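Local atomic coordinates of SPCU (Pseudomonas aeruginosa, PDB entry 4AKX), a protein that probably serves as the dedicated type III secretion chaperone of the phospholipase toxin ExoU, with which it forms a heterodimeric complex. Residues Pro29-Glu34 with Phe42-Gly47; Gly47-Gly52 with Gly82-Trp87. All coordinates share one frame; numbering follows the deposited sequence.

Contact 1 of 2, residues Pro29-Glu34 with Phe42-Gly47; sequences PELVME and FVVELG
Leu31 turns its CG opposite the backbone N (chi1 179°), which carries CD1 over to CB of Phe42 at 3.6 Å. Phe42 sets its own CG beside its backbone N (chi1 -53°), and the ring runs alongside Met33, a selenomethionine here, with both side chains pointing the same way. CB of Met33 is 3.9 Å from Phe42 CD1, and SE lies 5.2 Å from the ring centroid in an oblique Met-aromatic contact. CG2 of Val44 joins Leu31 CD1 on this face, which Trp5 of helix 2-7 and His104 and His111 of helix 97-118 help to cover. Val32 and Val43 occupy the other face as an antiparallel hydrogen-bonded pair of the 31-35/39-48 hairpin. Val32 N donates to Val43 O at 3.1 Å (158° at the hydrogen); the return bond from Val43 N to Val32 O is weak. Beyond the pair the strands part, and a water bridges them, giving a hydrogen to Glu30 O (2.8 Å) and accepting one from Glu45 N (2.7 Å). Glu30 OE2 is hydrogen-bonded to Ser38 of the ExoU chain. One good direct bond, one weak one and the water thus link the strands, while apolar packing joins the hairpin to the helices.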
ATOM      1  N   PRO A  29     -10.088   8.803  16.575  1.00 73.85           N
ATOM      2  CA  PRO A  29     -10.780   7.725  15.862  1.00 69.95           C
ATOM      3  C   PRO A  29     -11.511   6.716  16.752  1.00 67.10           C
ATOM      4  O   PRO A  29     -11.039   6.375  17.848  1.00 61.66           O
ATOM      5  CB  PRO A  29      -9.638   7.010  15.134  1.00 65.82           C
ATOM      6  CG  PRO A  29      -8.459   7.258  15.991  1.00 68.48           C
ATOM      7  CD  PRO A  29      -8.625   8.691  16.412  1.00 74.74           C
ATOM      8  N   GLU A  30     -12.645   6.229  16.245  1.00 64.07           N
ATOM      9  CA  GLU A  30     -13.302   5.061  16.797  1.00 64.14           C
ATOM     10  C   GLU A  30     -12.387   3.842  16.668  1.00 61.57           C
ATOM     11  O   GLU A  30     -11.685   3.714  15.681  1.00 67.00           O
ATOM     12  CB  GLU A  30     -14.571   4.831  16.039  1.00 63.29           C
ATOM     13  CG  GLU A  30     -15.207   3.476  16.236  1.00 69.35           C
ATOM     14  CD  GLU A  30     -16.686   3.509  15.877  1.00 77.82           C
ATOM     15  OE1 GLU A  30     -17.029   4.015  14.792  1.00 78.79           O
ATOM     16  OE2 GLU A  30     -17.519   3.082  16.702  1.00 84.86           O
ATOM     17  N   LEU A  31     -12.382   2.963  17.666  1.00 58.37           N
ATOM     18  CA  LEU A  31     -11.601   1.736  17.606  1.00 58.78           C
ATOM     19  C   LEU A  31     -12.494   0.485  17.497  1.00 61.70           C
ATOM     20  O   LEU A  31     -13.281   0.205  18.381  1.00 68.62           O
ATOM     21  CB  LEU A  31     -10.707   1.635  18.831  1.00 61.63           C
ATOM     22  CG  LEU A  31      -9.794   0.421  19.034  1.00 59.50           C
ATOM     23  CD1 LEU A  31      -8.859   0.260  17.855  1.00 60.08           C
ATOM     24  CD2 LEU A  31      -8.986   0.581  20.302  1.00 56.01           C
ATOM     25  N   VAL A  32     -12.386  -0.230  16.387  1.00 58.81           N
ATOM     26  CA  VAL A  32     -13.154  -1.422  16.161  1.00 60.70           C
ATOM     27  C   VAL A  32     -12.314  -2.596  16.623  1.00 66.82           C
ATOM     28  O   VAL A  32     -11.167  -2.763  16.183  1.00 66.93           O
ATOM     29  CB  VAL A  32     -13.407  -1.634  14.655  1.00 61.73           C
ATOM     30  CG1 VAL A  32     -14.310  -2.832  14.443  1.00 64.66           C
ATOM     31  CG2 VAL A  32     -14.012  -0.403  14.010  1.00 60.88           C
HETATM   32  N   MSE A  33     -12.876  -3.441  17.469  1.00 71.54           N
HETATM   33  CA  MSE A  33     -12.163  -4.638  17.847  1.00 72.27           C
HETATM   34  C   MSE A  33     -13.011  -5.816  17.607  1.00 78.92           C
HETATM   35  O   MSE A  33     -13.987  -6.029  18.326  1.00 78.39           O
HETATM   36  CB  MSE A  33     -11.844  -4.662  19.310  1.00 77.15           C
HETATM   37  CG  MSE A  33     -12.049  -3.333  20.000  1.00 88.39           C
HETATM   38 SE   MSE A  33     -12.047  -3.799  21.914  1.00121.04          SE
HETATM   39  CE  MSE A  33     -13.944  -3.462  22.292  1.00124.27           C
ATOM     40  N   GLU A  34     -12.638  -6.614  16.603  1.00 84.51           N
ATOM     41  CA  GLU A  34     -13.228  -7.936  16.403  1.00 89.05           C
ATOM     42  C   GLU A  34     -12.645  -8.904  17.413  1.00 86.23           C
ATOM     43  O   GLU A  34     -11.749  -8.556  18.148  1.00 86.71           O
ATOM     44  CB  GLU A  34     -12.993  -8.455  14.985  1.00 91.51           C
ATOM     45  CG  GLU A  34     -14.070  -9.458  14.555  1.00121.56           C
ATOM     46  CD  GLU A  34     -13.538 -10.630  13.725  1.00136.18           C
ATOM     47  OE1 GLU A  34     -12.600 -10.419  12.919  1.00146.77           O
ATOM     48  OE2 GLU A  34     -14.083 -11.759  13.857  1.00129.68           O
ATOM     49  N   PHE A  42      -7.468  -5.110  16.785  1.00 53.84           N
ATOM     50  CA  PHE A  42      -7.825  -3.675  16.804  1.00 54.62           C
ATOM     51  C   PHE A  42      -7.619  -3.117  15.425  1.00 54.27           C
ATOM     52  O   PHE A  42      -6.656  -3.486  14.759  1.00 54.19           O
ATOM     53  CB  PHE A  42      -7.020  -2.835  17.816  1.00 53.66           C
ATOM     54  CG  PHE A  42      -7.047  -3.366  19.229  1.00 58.52           C
ATOM     55  CD1 PHE A  42      -8.031  -4.252  19.651  1.00 57.68           C
ATOM     56  CD2 PHE A  42      -6.082  -2.963  20.148  1.00 59.73           C
ATOM     57  CE1 PHE A  42      -8.026  -4.759  20.930  1.00 58.11           C
ATOM     58  CE2 PHE A  42      -6.089  -3.464  21.432  1.00 61.06           C
ATOM     59  CZ  PHE A  42      -7.060  -4.367  21.814  1.00 60.26           C
ATOM     60  N   VAL A  43      -8.491  -2.188  15.036  1.00 50.58           N
ATOM     61  CA  VAL A  43      -8.552  -1.667  13.681  1.00 50.20           C
ATOM     62  C   VAL A  43      -9.022  -0.219  13.725  1.00 53.13           C
ATOM     63  O   VAL A  43      -9.912   0.138  14.492  1.00 59.76           O
ATOM     64  CB  VAL A  43      -9.622  -2.412  12.854  1.00 51.56           C
ATOM     65  CG1 VAL A  43      -9.826  -1.741  11.512  1.00 48.00           C
ATOM     66  CG2 VAL A  43      -9.269  -3.871  12.676  1.00 50.02           C
ATOM     67  N   VAL A  44      -8.468   0.607  12.860  1.00 53.76           N
ATOM     68  CA  VAL A  44      -8.910   1.979  12.739  1.00 53.00           C
ATOM     69  C   VAL A  44      -9.147   2.289  11.253  1.00 55.03           C
ATOM     70  O   VAL A  44      -8.426   1.819  10.373  1.00 58.59           O
ATOM     71  CB  VAL A  44      -7.914   2.930  13.421  1.00 51.78           C
ATOM     72  CG1 VAL A  44      -8.064   4.352  12.920  1.00 54.29           C
ATOM     73  CG2 VAL A  44      -8.146   2.885  14.909  1.00 55.74           C
ATOM     74  N   GLU A  45     -10.210   3.017  10.985  1.00 57.08           N
ATOM     75  CA  GLU A  45     -10.694   3.189   9.652  1.00 61.67           C
ATOM     76  C   GLU A  45     -10.191   4.545   9.170  1.00 66.31           C
ATOM     77  O   GLU A  45     -10.166   5.508   9.928  1.00 75.44           O
ATOM     78  CB  GLU A  45     -12.223   3.130   9.678  1.00 66.59           C
ATOM     79  CG  GLU A  45     -12.902   3.378   8.337  1.00 83.07           C
ATOM     80  CD  GLU A  45     -13.531   4.772   8.188  1.00 93.15           C
ATOM     81  OE1 GLU A  45     -13.793   5.458   9.202  1.00107.19           O
ATOM     82  OE2 GLU A  45     -13.792   5.179   7.037  1.00 94.70           O
ATOM     83  N   LEU A  46      -9.780   4.619   7.913  1.00 64.94           N
ATOM     84  CA  LEU A  46      -9.327   5.865   7.347  1.00 62.47           C
ATOM     85  C   LEU A  46     -10.120   6.332   6.124  1.00 69.87           C
ATOM     86  O   LEU A  46      -9.693   7.250   5.441  1.00 79.29           O
ATOM     87  CB  LEU A  46      -7.850   5.758   7.003  1.00 60.84           C
ATOM     88  CG  LEU A  46      -6.865   5.903   8.176  1.00 63.63           C
ATOM     89  CD1 LEU A  46      -5.463   5.441   7.797  1.00 59.41           C
ATOM     90  CD2 LEU A  46      -6.822   7.346   8.679  1.00 65.79           C
ATOM     91  N   GLY A  47     -11.276   5.725   5.850  1.00 71.08           N
ATOM     92  CA  GLY A  47     -11.995   5.972   4.580  1.00 68.01           C
ATOM     93  C   GLY A  47     -11.598   5.114   3.365  1.00 71.12           C
ATOM     94  O   GLY A  47     -10.565   4.432   3.351  1.00 71.69           O
TER
HETATM   95  O   HOH W   1     -11.788   4.075  12.944  1.00 59.02           O

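Contact 2 of 2, residues Gly47-Gly52 with Gly82-Trp87; sequences GLVPSG and GRLVLW
Leu48 and Arg83 form an antiparallel non-hydrogen-bonded pair, their CA atoms 4.1 Å apart, where strand 39-48 runs out beside the start of strand 83-91. These are neighbouring inner strands of the antiparallel sheet in a mixed alpha+beta fold, consistent with that of class I type III secretion chaperones, and helix 55-63 and strand 75-78 lie in the chain between them.

Two backbone hydrogen bonds bracket the pair. Leu84 N donates to Gly47 O at 2.8 Å, nearly straight at the hydrogen (162°) but tilted 34° from the carbonyl plane. Val49 N reaches Gly82 O at 3.1 Å, approaching almost head-on to the carbonyl. The same oxygen also has a CA-H...O contact with Leu48 CA at 3.5 Å. Gly47 and Gly82 both have positive phi, in a conformation where a CB would press on the preceding carbonyl.

Apolar contact is made on one side of the backbone, where Val49 CG2 meets Leu84 CD1 at 4.0 Å, the two side chains slanting across each other; Leu76 of strand 75-78 touches Leu84, and Leu55 of the second SPCU subunit packs on Val49.

The charged group is on the other side. The Arg83 side chain bends at chi3 (-62°), and its guanidinium spans two carboxylates, with NH1 in a salt bridge to Glu45 OE2 and NH2 in one to Glu609 of the ExoU chain. It thereby ties the sheet to ExoU, and Val49 O accepts a hydrogen bond from Arg606 of that chain. Leu48 CD2 lies over one face of the Arg83 guanidinium, 4.0 Å above its plane and displaced toward the rim.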
ATOM      1  N   GLY A  47     -11.276   5.725   5.850  1.00 71.08           N
ATOM      2  CA  GLY A  47     -11.995   5.972   4.580  1.00 68.01           C
ATOM      3  C   GLY A  47     -11.598   5.114   3.365  1.00 71.12           C
ATOM      4  O   GLY A  47     -10.565   4.432   3.351  1.00 71.69           O
ATOM      5  N   LEU A  48     -12.436   5.151   2.334  1.00 74.30           N
ATOM      6  CA  LEU A  48     -12.163   4.443   1.083  1.00 66.96           C
ATOM      7  C   LEU A  48     -10.956   5.051   0.407  1.00 66.26           C
ATOM      8  O   LEU A  48     -10.817   6.277   0.352  1.00 67.15           O
ATOM      9  CB  LEU A  48     -13.372   4.524   0.130  1.00 66.88           C
ATOM     10  CG  LEU A  48     -14.657   3.830   0.589  1.00 67.96           C
ATOM     11  CD1 LEU A  48     -15.776   3.936  -0.423  1.00 72.69           C
ATOM     12  CD2 LEU A  48     -14.401   2.370   0.924  1.00 71.04           C
ATOM     13  N   VAL A  49     -10.095   4.193  -0.128  1.00 61.56           N
ATOM     14  CA  VAL A  49      -8.963   4.652  -0.892  1.00 58.22           C
ATOM     15  C   VAL A  49      -9.414   5.617  -1.982  1.00 65.76           C
ATOM     16  O   VAL A  49     -10.394   5.369  -2.702  1.00 66.42           O
ATOM     17  CB  VAL A  49      -8.185   3.492  -1.502  1.00 57.36           C
ATOM     18  CG1 VAL A  49      -7.024   4.020  -2.318  1.00 62.89           C
ATOM     19  CG2 VAL A  49      -7.636   2.594  -0.425  1.00 53.04           C
ATOM     20  N   PRO A  50      -8.739   6.765  -2.070  1.00 69.59           N
ATOM     21  CA  PRO A  50      -9.120   7.759  -3.063  1.00 71.05           C
ATOM     22  C   PRO A  50      -8.558   7.391  -4.403  1.00 74.33           C
ATOM     23  O   PRO A  50      -7.552   6.678  -4.482  1.00 71.75           O
ATOM     24  CB  PRO A  50      -8.435   9.036  -2.576  1.00 71.67           C
ATOM     25  CG  PRO A  50      -7.999   8.759  -1.183  1.00 70.71           C
ATOM     26  CD  PRO A  50      -7.777   7.290  -1.095  1.00 65.50           C
ATOM     27  N   SER A  51      -9.239   7.862  -5.442  1.00 82.50           N
ATOM     28  CA  SER A  51      -8.787   7.801  -6.821  1.00 81.75           C
ATOM     29  C   SER A  51      -7.744   8.888  -7.019  1.00 80.02           C
ATOM     30  O   SER A  51      -7.757   9.899  -6.318  1.00 81.67           O
ATOM     31  CB  SER A  51      -9.995   8.056  -7.732  1.00 93.25           C
ATOM     32  OG  SER A  51      -9.614   8.263  -9.084  1.00104.17           O
ATOM     33  N   GLY A  52      -6.842   8.684  -7.968  1.00 79.72           N
ATOM     34  CA  GLY A  52      -5.833   9.691  -8.309  1.00 82.40           C
ATOM     35  C   GLY A  52      -4.863  10.138  -7.215  1.00 80.21           C
ATOM     36  O   GLY A  52      -4.533  11.303  -7.129  1.00 84.93           O
ATOM     37  N   GLY A  82     -12.404  -1.977  -0.069  1.00 61.94           N
ATOM     38  CA  GLY A  82     -11.515  -0.931  -0.540  1.00 62.12           C
ATOM     39  C   GLY A  82     -11.315   0.152   0.495  1.00 64.26           C
ATOM     40  O   GLY A  82     -10.891   1.258   0.177  1.00 64.58           O
ATOM     41  N   ARG A  83     -11.612  -0.182   1.750  1.00 70.74           N
ATOM     42  CA  ARG A  83     -11.533   0.759   2.855  1.00 63.29           C
ATOM     43  C   ARG A  83     -10.192   0.642   3.489  1.00 60.75           C
ATOM     44  O   ARG A  83      -9.764  -0.464   3.849  1.00 57.75           O
ATOM     45  CB  ARG A  83     -12.597   0.463   3.890  1.00 64.02           C
ATOM     46  CG  ARG A  83     -12.768   1.587   4.910  1.00 69.74           C
ATOM     47  CD  ARG A  83     -13.885   1.284   5.912  1.00 63.92           C
ATOM     48  NE  ARG A  83     -15.160   1.171   5.249  1.00 65.29           N
ATOM     49  CZ  ARG A  83     -15.795   2.208   4.742  1.00 72.51           C
ATOM     50  NH1 ARG A  83     -15.254   3.411   4.842  1.00 74.41           N
ATOM     51  NH2 ARG A  83     -16.960   2.046   4.136  1.00 79.39           N
ATOM     52  N   LEU A  84      -9.523   1.792   3.608  1.00 66.61           N
ATOM     53  CA  LEU A  84      -8.132   1.870   4.083  1.00 61.44           C
ATOM     54  C   LEU A  84      -8.065   1.816   5.602  1.00 60.24           C
ATOM     55  O   LEU A  84      -8.738   2.575   6.295  1.00 67.21           O
ATOM     56  CB  LEU A  84      -7.469   3.137   3.579  1.00 60.84           C
ATOM     57  CG  LEU A  84      -6.015   2.874   3.226  1.00 64.21           C
ATOM     58  CD1 LEU A  84      -5.487   4.103   2.529  1.00 71.45           C
ATOM     59  CD2 LEU A  84      -5.204   2.611   4.474  1.00 71.45           C
ATOM     60  N   VAL A  85      -7.268   0.895   6.112  1.00 52.99           N
ATOM     61  CA  VAL A  85      -7.411   0.442   7.478  1.00 50.61           C
ATOM     62  C   VAL A  85      -6.041   0.317   8.124  1.00 52.35           C
ATOM     63  O   VAL A  85      -5.068  -0.081   7.469  1.00 60.57           O
ATOM     64  CB  VAL A  85      -8.115  -0.926   7.518  1.00 50.19           C
ATOM     65  CG1 VAL A  85      -7.910  -1.587   8.861  1.00 55.08           C
ATOM     66  CG2 VAL A  85      -9.589  -0.781   7.223  1.00 49.15           C
ATOM     67  N   LEU A  86      -5.946   0.708   9.386  1.00 47.28           N
ATOM     68  CA  LEU A  86      -4.769   0.452  10.138  1.00 46.09           C
ATOM     69  C   LEU A  86      -5.211  -0.576  11.098  1.00 47.53           C
ATOM     70  O   LEU A  86      -6.291  -0.463  11.633  1.00 56.84           O
ATOM     71  CB  LEU A  86      -4.378   1.679  10.905  1.00 48.99           C
ATOM     72  CG  LEU A  86      -3.694   2.758  10.100  1.00 54.12           C
ATOM     73  CD1 LEU A  86      -3.770   4.103  10.818  1.00 56.30           C
ATOM     74  CD2 LEU A  86      -2.253   2.377   9.875  1.00 53.92           C
ATOM     75  N   TRP A  87      -4.403  -1.593  11.335  1.00 45.73           N
ATOM     76  CA  TRP A  87      -4.802  -2.601  12.305  1.00 49.97           C
ATOM     77  C   TRP A  87      -3.647  -3.172  13.003  1.00 51.29           C
ATOM     78  O   TRP A  87      -2.527  -3.056  12.525  1.00 57.17           O
ATOM     79  CB  TRP A  87      -5.591  -3.722  11.649  1.00 49.56           C
ATOM     80  CG  TRP A  87      -4.807  -4.533  10.648  1.00 48.42           C
ATOM     81  CD1 TRP A  87      -4.585  -4.227   9.305  1.00 50.54           C
ATOM     82  CD2 TRP A  87      -4.165  -5.811  10.846  1.00 48.12           C
ATOM     83  NE1 TRP A  87      -3.862  -5.217   8.682  1.00 48.05           N
ATOM     84  CE2 TRP A  87      -3.585  -6.193   9.538  1.00 49.47           C
ATOM     85  CE3 TRP A  87      -4.003  -6.657  11.916  1.00 54.35           C
ATOM     86  CZ2 TRP A  87      -2.881  -7.364   9.358  1.00 50.80           C
ATOM     87  CZ3 TRP A  87      -3.276  -7.865  11.720  1.00 55.58           C
ATOM     88  CH2 TRP A  87      -2.727  -8.196  10.474  1.00 51.97           C
TER

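Overall arrangement
Strand 39-48 runs through both contacts, which share Gly47 and have centres about 12 Å apart. Contact 1 pairs it with strand 31-35 on one edge, its centre about 5 Å from the centre of the chain; contact 2 pairs its far end with strand 83-91 on the other, about 13 Å from the chain's centre. Two probable hydrogen bonds join them directly, Val44 N to Leu86 O at 2.7 Å and Leu46 N to Leu84 O at 2.8 Å, and Val43 packs on Val85. A further direct link is the packing of Phe42 O against Trp87 CB. ExoU touches both contacts, through Glu30 and Val43 in the first and more extensively in the second.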